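Local coordinates for microcompartments protein (Halothece sp. PCC 7418, PDB 5VGU), which probably forms hexameric tiles of the beta-carboxysome shell, alone or mixed with the related shell protein CcmK3, at residues A[4-9]-A[90-95]; A[9-14]-A[63-68]; A[33-36]-A[42-45]; A[46-51]-A[80-85]. All blocks are in the same frame, centred on the assembly; numbering follows the deposited sequence.

Contact 1 (A[4-9]-A[90-95]); sequences DAVGSL and LPIAYN
Val6 and Ile92 mark the closest approach of the two backbones, with Val6 CA 7.3 Å from Ile92 CA, too far apart for strand pairing. This is where strand 5-12 of the BMC-domain sheet meets the loop running from helix 84-89 to helix 99-104. Just before the meeting point the loop makes an inverse gamma turn centred on Pro91, closed by Ile92 N giving a hydrogen bond to Leu90 O at 2.9 Å. Beyond that turn Ile92 heads for the strand, and Val6 CG2 comes within 4.2 Å of Ile92 CB, the two side chains crossing nearly at a right angle. Val6 extends CG2 away from its own backbone nitrogen while CG1 stays close in (chi1 54°). The same valine packs on Ile46 and Pro82, and on Leu18 of the second subunit, so the loop adds one more apolar neighbour to a side chain already buried beside the subunit interface.

Further along, Tyr94 sends its ring across to Asp4, hydroxyl end first. Arg102 makes a cation-pi contact with this ring. Tyr94 OH donates to Asp4 OD2 at 2.6 Å, and a donor this close probably favours the charged carboxylate. The accepting oxygen sits at the ring edge near its plane, the carboxylate is turned 76° from the ring, and OD2 receives the bond on its anti lone pair.

Contact 2 (A[9-14]-A[63-68]); sequences LETKGF and HAVDKA
On the helix-covered face of the BMC-domain sheet, Val65 of helix 51-65 leans onto Thr11 and Leu9 of strand 5-12. The backbones stay apart, with Thr11 CA 7.7 Å from Val65 CA, and methyl groups fill the gap. Val65 CG2 does most of the touching: it lies 3.8 Å from Thr11 CG2 and, more loosely, 4.3 Å from Leu9 CD2. The Thr11 and Val65 side chains run antiparallel past one another, methyl beside methyl, and Val65 CG1 also comes to 4.2 Å from Thr11 CG2.

Thr11 splits its two branches between two jobs. With chi1 at 64° the methyl is left for Val65, while OG1 turns along its own chain and donates to Gly13 O at 2.8 Å, nearly in line with the carbonyl (C=O...donor angle 163°). That bond ties down the bend that leads from the strand into helix 14-27. On the other segment the chain leaves Val65 in a type I turn, closed by Ala68 N on Val65 O at 3.1 Å.

Between the two inward residues, Glu10 points to the other face of the sheet, where OE2 forms a salt bridge with Arg42, and OE1 meets both Thr44 OG1 and the backbone N of Phe14 in the second subunit. Leu9 also touches Ala20, Met24, Met58 and Ile62, so both long helices pack on this face, as in the ferredoxin-like beta-alpha-beta-beta-alpha-beta topology of BMC domains.

Contact 3 (A[33-36]-A[42-45]); sequences VGYI and RFTI
Thr44 O takes the N-H of Ile36 at 2.8 Å, in its carbonyl plane, and Tyr35 CA also approaches it, at 3.0 Å, in a CA-H...O contact. The return bond, from Thr44 N to Ile36 O, is 2.9 Å and nearly straight (169° at the hydrogen). Ile36 O has a second, softer neighbour too: Phe43 CA at 3.3 Å. Ile36 and Thr44 are thus an antiparallel hydrogen-bonded pair of the hairpin 30-39/42-49. Their side chains lie alongside, pointing the same way, with Ile36 CB 4.0 Å from Thr44 CB.

Tyr35 and Ile45, the next, non-hydrogen-bonded pair, project from the other face, where Tyr35 CB packs 3.9 Å from Ile45 CG2. A chi1 of 84° swings the tyrosine ring towards Phe43, and the two rings meet edge by edge, Tyr35 CE2 lying 4.2 Å from Phe43 CD2.

Helix 14-27 lies against the Ile45 side, touching Ile45 through Val17, Ala21 and Met24 and Phe43 through Val17, while Phe14 of the second subunit packs on Ile36 and Thr44 across the sheet. The hairpin is paired on its inner side with strand 5-12, through Phe43 to Thr11 and Ile45 to Leu9.

Contact 4 (A[46-51]-A[80-85]); sequences IIRGDV and PRPHEN
Val51 and Pro80 meet where strand 42-49 gives way to helix 51-65, their CA atoms 5.5 Å apart. Val51 CG2 reaches over Pro80, 3.8 Å from its CB and 4.0 Å from its CA. With chi1 at 80°, it is the branch opposite the backbone N, CG2, that meets the proline. Pro80 is the first residue after strand 72-79, so this apolar touch joins the exit of one strand to the start of the helix that follows another.

Arg48 makes the second meeting. Its chain is bent at chi2 and chi3, folding the guanidinium back so that Pro82 CG lies over one of its faces, 3.8 Å from Arg48 NH2. The group's rotation is fixed by its other partners: NE bonds to Ala5 O, NH2 to Asp4 O and Ser2 O, and NH1 to Ile92 O and, as a salt bridge, to Glu87. Within the BMC fold this one side chain therefore links the sheet to the N-terminal residues and to the segment around helix 84-89, and its buried charge is probably balanced by Glu87 and eased by the surrounding carbonyls.

From Pro82 the chain runs on to that helix, where His83 is the N-cap. His83 N bonds to Asp22 of the second subunit, and His83 ND1 accepts Asn85 N at 3.0 Å, close to the ring plane and nearly straight (164° at the hydrogen).

All four contacts reach the same antiparallel sheet, ordered 30-39, 42-49, 5-12, 72-79. Contacts 1 and 4 lie close together, centres about 6 Å apart, at one end of the domain. Contact 2 is at the other, its centre about 18 Å from that of contact 1 and 22 Å from that of contact 4. Contact 3 falls between, its centre about 10 Å from that of contact 1 and 12 Å from that of contact 2. Along the chain, contact 1 spans the other three, contact 3 falls within contact 2, and contacts 2 and 4 interleave. Contacts 1 and 4 touch the second subunit, contacts 2 and 3 the second and third, so the same strands and loops serve both fold and hexamer.

Contact 1 (A[4-9]-A[90-95])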
# COMPACT_ATOMS: atom_id res chain seq x y z
N ASP A 4 16.01 -16.32 21.94
CA ASP A 4 14.66 -16.40 22.49
C ASP A 4 13.67 -16.79 21.41
O ASP A 4 13.81 -16.41 20.23
CB ASP A 4 14.23 -15.04 23.07
CG ASP A 4 14.87 -14.73 24.41
OD1 ASP A 4 15.65 -15.55 24.92
OD2 ASP A 4 14.59 -13.65 24.95
N ALA A 5 12.62 -17.49 21.82
CA ALA A 5 11.54 -17.84 20.92
C ALA A 5 10.88 -16.59 20.34
O ALA A 5 10.96 -15.50 20.92
CB ALA A 5 10.48 -18.67 21.61
N VAL A 6 10.23 -16.78 19.20
CA VAL A 6 9.46 -15.71 18.59
C VAL A 6 8.02 -16.20 18.41
O VAL A 6 7.77 -17.35 18.03
CB VAL A 6 10.11 -15.21 17.27
CG1 VAL A 6 10.36 -16.27 16.31
CG2 VAL A 6 9.23 -14.14 16.59
N GLY A 7 7.09 -15.33 18.74
CA GLY A 7 5.68 -15.53 18.44
C GLY A 7 5.20 -14.44 17.50
O GLY A 7 5.54 -13.27 17.68
N SER A 8 4.37 -14.83 16.54
CA SER A 8 3.81 -13.87 15.62
C SER A 8 2.34 -14.18 15.43
O SER A 8 1.96 -15.33 15.23
CB SER A 8 4.54 -13.91 14.26
OG SER A 8 4.00 -12.93 13.38
N LEU A 9 1.53 -13.13 15.48
CA LEU A 9 0.08 -13.23 15.37
C LEU A 9 -0.40 -12.10 14.48
O LEU A 9 0.04 -10.96 14.61
CB LEU A 9 -0.55 -13.16 16.77
CG LEU A 9 -2.06 -13.20 16.89
CD1 LEU A 9 -2.44 -13.84 18.21
CD2 LEU A 9 -2.65 -11.81 16.80
N LEU A 90 14.20 -10.43 8.94
CA LEU A 90 12.80 -10.19 9.23
C LEU A 90 12.67 -9.29 10.45
O LEU A 90 13.60 -9.18 11.26
CB LEU A 90 12.07 -11.52 9.46
CG LEU A 90 12.08 -12.48 8.27
CD1 LEU A 90 11.23 -13.72 8.59
CD2 LEU A 90 11.59 -11.83 6.96
N PRO A 91 11.54 -8.57 10.59
CA PRO A 91 11.42 -7.58 11.69
C PRO A 91 11.00 -8.20 13.01
O PRO A 91 9.89 -7.99 13.52
CB PRO A 91 10.38 -6.60 11.14
CG PRO A 91 9.52 -7.46 10.26
CD PRO A 91 10.44 -8.45 9.63
N ILE A 92 11.89 -9.00 13.61
CA ILE A 92 11.57 -9.78 14.80
C ILE A 92 12.58 -9.60 15.92
O ILE A 92 12.43 -10.24 16.97
CB ILE A 92 11.42 -11.27 14.48
CG1 ILE A 92 12.75 -11.88 13.99
CG2 ILE A 92 10.29 -11.48 13.48
CD1 ILE A 92 12.76 -13.41 14.01
N ALA A 93 13.62 -8.78 15.74
CA ALA A 93 14.66 -8.63 16.75
C ALA A 93 14.20 -7.73 17.89
O ALA A 93 13.33 -6.88 17.74
CB ALA A 93 15.92 -8.06 16.10
N TYR A 94 14.79 -7.95 19.06
CA TYR A 94 14.76 -6.94 20.10
C TYR A 94 15.38 -5.65 19.57
O TYR A 94 16.19 -5.66 18.63
CB TYR A 94 15.53 -7.42 21.34
CG TYR A 94 14.88 -8.51 22.14
CD1 TYR A 94 13.83 -8.24 23.01
CD2 TYR A 94 15.37 -9.83 22.08
CE1 TYR A 94 13.25 -9.24 23.77
CE2 TYR A 94 14.80 -10.83 22.84
CZ TYR A 94 13.74 -10.53 23.69
OH TYR A 94 13.16 -11.51 24.46
N ASN A 95 14.94 -4.52 20.13
CA ASN A 95 15.44 -3.21 19.74
C ASN A 95 15.55 -2.31 20.96
O ASN A 95 15.03 -2.62 22.04
CB ASN A 95 14.55 -2.58 18.67
CG ASN A 95 13.12 -2.41 19.15
OD1 ASN A 95 12.88 -1.65 20.07
ND2 ASN A 95 12.19 -3.14 18.54

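Contact 2 (A[9-14]-A[63-68])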
# COMPACT_ATOMS: atom_id res chain seq x y z
N LEU A 9 1.53 -13.13 15.48
CA LEU A 9 0.08 -13.23 15.37
C LEU A 9 -0.40 -12.10 14.48
O LEU A 9 0.04 -10.96 14.61
CB LEU A 9 -0.55 -13.16 16.77
CG LEU A 9 -2.06 -13.20 16.89
CD1 LEU A 9 -2.44 -13.84 18.21
CD2 LEU A 9 -2.65 -11.81 16.80
N GLU A 10 -1.36 -12.41 13.60
CA GLU A 10 -1.85 -11.45 12.62
C GLU A 10 -3.37 -11.44 12.64
O GLU A 10 -4.00 -12.51 12.59
CB GLU A 10 -1.30 -11.82 11.22
CG GLU A 10 -1.61 -10.87 10.09
CD GLU A 10 -0.83 -11.23 8.83
OE1 GLU A 10 0.40 -11.40 8.92
OE2 GLU A 10 -1.47 -11.32 7.75
N THR A 11 -3.96 -10.24 12.72
CA THR A 11 -5.41 -10.07 12.77
C THR A 11 -5.90 -9.26 11.58
O THR A 11 -5.17 -8.50 10.95
CB THR A 11 -5.86 -9.35 14.05
OG1 THR A 11 -5.32 -8.01 14.08
CG2 THR A 11 -5.40 -10.08 15.31
N LYS A 12 -7.19 -9.42 11.30
CA LYS A 12 -7.90 -8.47 10.46
C LYS A 12 -8.33 -7.31 11.35
O LYS A 12 -9.10 -7.50 12.30
CB LYS A 12 -9.11 -9.13 9.80
CG LYS A 12 -9.81 -8.28 8.74
CD LYS A 12 -8.96 -8.14 7.48
CE LYS A 12 -9.81 -7.72 6.29
NZ LYS A 12 -9.09 -7.94 5.01
N GLY A 13 -7.82 -6.11 11.06
CA GLY A 13 -8.13 -4.92 11.83
C GLY A 13 -7.13 -4.68 12.93
O GLY A 13 -6.55 -5.60 13.51
N PHE A 14 -6.93 -3.39 13.25
CA PHE A 14 -5.96 -2.99 14.25
C PHE A 14 -6.47 -3.27 15.66
O PHE A 14 -5.70 -3.74 16.51
CB PHE A 14 -5.61 -1.51 14.07
CG PHE A 14 -4.65 -0.99 15.10
CD1 PHE A 14 -3.29 -1.20 14.97
CD2 PHE A 14 -5.13 -0.36 16.24
CE1 PHE A 14 -2.41 -0.75 15.96
CE2 PHE A 14 -4.26 0.10 17.21
CZ PHE A 14 -2.91 -0.10 17.07
N HIS A 63 -7.01 -15.80 22.43
CA HIS A 63 -8.31 -15.62 23.07
C HIS A 63 -8.72 -14.16 23.14
O HIS A 63 -9.91 -13.86 23.05
CB HIS A 63 -8.28 -16.29 24.44
CG HIS A 63 -8.33 -17.78 24.34
ND1 HIS A 63 -7.22 -18.54 24.04
CD2 HIS A 63 -9.37 -18.65 24.44
CE1 HIS A 63 -7.56 -19.81 23.99
NE2 HIS A 63 -8.86 -19.91 24.23
N ALA A 64 -7.76 -13.23 23.26
CA ALA A 64 -8.11 -11.82 23.35
C ALA A 64 -8.66 -11.28 22.04
O ALA A 64 -9.40 -10.29 22.05
CB ALA A 64 -6.92 -10.98 23.78
N VAL A 65 -8.29 -11.88 20.90
CA VAL A 65 -8.78 -11.34 19.63
C VAL A 65 -10.31 -11.34 19.61
O VAL A 65 -10.93 -10.42 19.07
CB VAL A 65 -8.19 -12.11 18.43
CG1 VAL A 65 -8.83 -11.62 17.16
CG2 VAL A 65 -6.66 -11.93 18.35
N ASP A 66 -10.93 -12.38 20.17
CA ASP A 66 -12.39 -12.46 20.19
C ASP A 66 -13.05 -11.39 21.05
O ASP A 66 -14.25 -11.15 20.92
CB ASP A 66 -12.84 -13.84 20.66
CG ASP A 66 -12.20 -14.95 19.87
OD1 ASP A 66 -12.15 -14.84 18.62
OD2 ASP A 66 -11.76 -15.94 20.49
N LYS A 67 -12.30 -10.75 21.94
CA LYS A 67 -12.84 -9.66 22.73
C LYS A 67 -12.94 -8.36 21.95
O LYS A 67 -13.57 -7.41 22.44
CB LYS A 67 -12.00 -9.46 24.00
CG LYS A 67 -11.80 -10.75 24.82
CD LYS A 67 -13.12 -11.46 25.14
CE LYS A 67 -12.91 -12.69 26.02
NZ LYS A 67 -12.34 -12.36 27.35
N ALA A 68 -12.32 -8.26 20.77
CA ALA A 68 -12.44 -7.07 19.94
C ALA A 68 -13.56 -7.30 18.94
O ALA A 68 -13.47 -8.20 18.10
CB ALA A 68 -11.13 -6.75 19.21

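Contact 3 (A[33-36]-A[42-45])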
# COMPACT_ATOMS: atom_id res chain seq x y z
N VAL A 33 8.01 -6.69 20.48
CA VAL A 33 9.14 -6.00 19.86
C VAL A 33 8.75 -5.15 18.65
O VAL A 33 9.50 -4.22 18.30
CB VAL A 33 10.26 -7.00 19.49
CG1 VAL A 33 10.71 -7.78 20.71
CG2 VAL A 33 9.86 -7.95 18.38
N GLY A 34 7.62 -5.42 18.02
CA GLY A 34 7.25 -4.66 16.83
C GLY A 34 5.93 -5.12 16.26
O GLY A 34 5.31 -6.09 16.73
N TYR A 35 5.47 -4.37 15.26
CA TYR A 35 4.27 -4.72 14.51
C TYR A 35 4.49 -4.35 13.05
O TYR A 35 5.36 -3.54 12.71
CB TYR A 35 3.01 -4.03 15.06
CG TYR A 35 2.75 -2.61 14.57
CD1 TYR A 35 3.55 -1.56 15.00
CD2 TYR A 35 1.68 -2.32 13.71
CE1 TYR A 35 3.31 -0.25 14.57
CE2 TYR A 35 1.44 -1.01 13.28
CZ TYR A 35 2.26 0.01 13.70
OH TYR A 35 2.04 1.32 13.29
N ILE A 36 3.67 -4.96 12.19
CA ILE A 36 3.72 -4.76 10.74
C ILE A 36 2.32 -4.42 10.25
O ILE A 36 1.36 -5.11 10.58
CB ILE A 36 4.21 -6.02 9.98
CG1 ILE A 36 5.47 -6.62 10.60
CG2 ILE A 36 4.43 -5.69 8.50
CD1 ILE A 36 5.88 -7.96 9.96
N ARG A 42 -4.74 -5.92 7.53
CA ARG A 42 -4.17 -6.92 8.42
C ARG A 42 -2.93 -6.35 9.12
O ARG A 42 -2.18 -5.55 8.54
CB ARG A 42 -3.87 -8.21 7.66
CG ARG A 42 -5.17 -8.97 7.40
CD ARG A 42 -5.06 -10.08 6.40
NE ARG A 42 -4.05 -11.08 6.76
CZ ARG A 42 -4.13 -12.35 6.42
NH1 ARG A 42 -5.17 -12.81 5.74
NH2 ARG A 42 -3.17 -13.18 6.77
N PHE A 43 -2.77 -6.73 10.39
CA PHE A 43 -1.71 -6.23 11.25
C PHE A 43 -1.05 -7.42 11.93
O PHE A 43 -1.74 -8.35 12.38
CB PHE A 43 -2.24 -5.26 12.30
CG PHE A 43 -2.78 -3.97 11.73
CD1 PHE A 43 -4.06 -3.90 11.23
CD2 PHE A 43 -1.98 -2.86 11.67
CE1 PHE A 43 -4.55 -2.73 10.69
CE2 PHE A 43 -2.47 -1.66 11.14
CZ PHE A 43 -3.75 -1.61 10.66
N THR A 44 0.27 -7.42 11.96
CA THR A 44 1.08 -8.48 12.55
C THR A 44 1.78 -7.94 13.79
O THR A 44 2.36 -6.86 13.75
CB THR A 44 2.14 -9.00 11.56
OG1 THR A 44 1.58 -9.17 10.25
CG2 THR A 44 2.75 -10.30 12.02
N ILE A 45 1.79 -8.72 14.87
CA ILE A 45 2.60 -8.36 16.03
C ILE A 45 3.59 -9.49 16.29
O ILE A 45 3.33 -10.65 15.96
CB ILE A 45 1.77 -8.06 17.29
CG1 ILE A 45 0.71 -9.15 17.54
CG2 ILE A 45 1.14 -6.66 17.17
CD1 ILE A 45 -0.03 -8.99 18.84

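Contact 4 (A[46-51]-A[80-85])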
# COMPACT_ATOMS: atom_id res chain seq x y z
N ILE A 46 4.72 -9.13 16.90
CA ILE A 46 5.84 -10.04 17.14
C ILE A 46 6.24 -9.92 18.61
O ILE A 46 6.54 -8.82 19.09
CB ILE A 46 7.04 -9.75 16.23
CG1 ILE A 46 6.63 -9.87 14.75
CG2 ILE A 46 8.17 -10.71 16.53
CD1 ILE A 46 6.22 -8.57 14.15
N ILE A 47 6.31 -11.05 19.29
CA ILE A 47 6.79 -11.08 20.67
C ILE A 47 8.01 -11.98 20.72
O ILE A 47 8.19 -12.87 19.89
CB ILE A 47 5.73 -11.57 21.69
CG1 ILE A 47 5.19 -12.95 21.29
CG2 ILE A 47 4.60 -10.58 21.81
CD1 ILE A 47 4.34 -13.61 22.37
N ARG A 48 8.86 -11.73 21.73
CA ARG A 48 10.01 -12.56 22.02
C ARG A 48 10.02 -12.92 23.50
O ARG A 48 9.58 -12.15 24.35
CB ARG A 48 11.32 -11.86 21.70
CG ARG A 48 11.45 -11.40 20.23
CD ARG A 48 11.52 -12.59 19.24
NE ARG A 48 12.70 -13.41 19.45
CZ ARG A 48 13.91 -13.18 18.97
NH1 ARG A 48 14.17 -12.13 18.21
NH2 ARG A 48 14.90 -14.01 19.29
N GLY A 49 10.58 -14.09 23.77
CA GLY A 49 10.77 -14.55 25.13
C GLY A 49 11.12 -16.02 25.15
O GLY A 49 11.31 -16.67 24.11
N ASP A 50 11.23 -16.55 26.37
CA ASP A 50 11.41 -17.99 26.52
C ASP A 50 10.25 -18.74 25.87
O ASP A 50 9.11 -18.28 25.89
CB ASP A 50 11.53 -18.39 28.00
CG ASP A 50 12.84 -17.92 28.63
OD1 ASP A 50 13.81 -17.62 27.90
OD2 ASP A 50 12.89 -17.85 29.88
N VAL A 51 10.55 -19.90 25.28
CA VAL A 51 9.54 -20.64 24.53
C VAL A 51 8.28 -20.91 25.36
O VAL A 51 7.16 -20.75 24.87
CB VAL A 51 10.13 -21.93 23.92
CG1 VAL A 51 10.24 -23.04 24.91
CG2 VAL A 51 9.20 -22.42 22.84
N PRO A 80 10.43 -21.63 17.98
CA PRO A 80 11.03 -21.71 19.32
C PRO A 80 12.41 -21.14 19.44
O PRO A 80 12.77 -20.74 20.56
CB PRO A 80 10.99 -23.22 19.61
CG PRO A 80 9.82 -23.70 18.85
CD PRO A 80 9.80 -22.89 17.58
N ARG A 81 13.22 -21.15 18.37
CA ARG A 81 14.62 -20.75 18.51
C ARG A 81 15.15 -20.26 17.16
O ARG A 81 15.87 -21.00 16.46
CB ARG A 81 15.41 -21.96 19.02
CG ARG A 81 16.76 -21.67 19.57
CD ARG A 81 17.24 -22.94 20.27
NE ARG A 81 18.45 -22.70 21.03
CZ ARG A 81 18.48 -22.20 22.27
NH1 ARG A 81 17.35 -21.88 22.89
NH2 ARG A 81 19.64 -22.03 22.87
N PRO A 82 14.85 -19.01 16.78
CA PRO A 82 15.11 -18.57 15.40
C PRO A 82 16.59 -18.40 15.06
O PRO A 82 17.40 -17.96 15.87
CB PRO A 82 14.38 -17.22 15.33
CG PRO A 82 14.40 -16.73 16.75
CD PRO A 82 14.23 -17.95 17.60
N HIS A 83 16.92 -18.76 13.82
CA HIS A 83 18.26 -18.55 13.29
C HIS A 83 18.56 -17.06 13.20
O HIS A 83 17.69 -16.25 12.84
CB HIS A 83 18.35 -19.20 11.90
CG HIS A 83 19.73 -19.33 11.34
ND1 HIS A 83 20.43 -18.27 10.81
CD2 HIS A 83 20.53 -20.42 11.19
CE1 HIS A 83 21.61 -18.69 10.38
NE2 HIS A 83 21.70 -19.99 10.60
N GLU A 84 19.80 -16.70 13.53
CA GLU A 84 20.22 -15.30 13.51
C GLU A 84 19.97 -14.61 12.17
O GLU A 84 19.74 -13.39 12.13
CB GLU A 84 21.71 -15.23 13.86
CG GLU A 84 22.31 -13.83 14.00
CD GLU A 84 23.84 -13.85 14.02
OE1 GLU A 84 24.43 -14.95 14.04
OE2 GLU A 84 24.46 -12.77 14.02
N ASN A 85 20.05 -15.34 11.05
CA ASN A 85 19.79 -14.74 9.74
C ASN A 85 18.33 -14.32 9.60
O ASN A 85 18.04 -13.28 8.99
CB ASN A 85 20.20 -15.75 8.66
CG ASN A 85 20.22 -15.21 7.26
OD1 ASN A 85 19.83 -14.05 6.95
ND2 ASN A 85 20.66 -16.06 6.38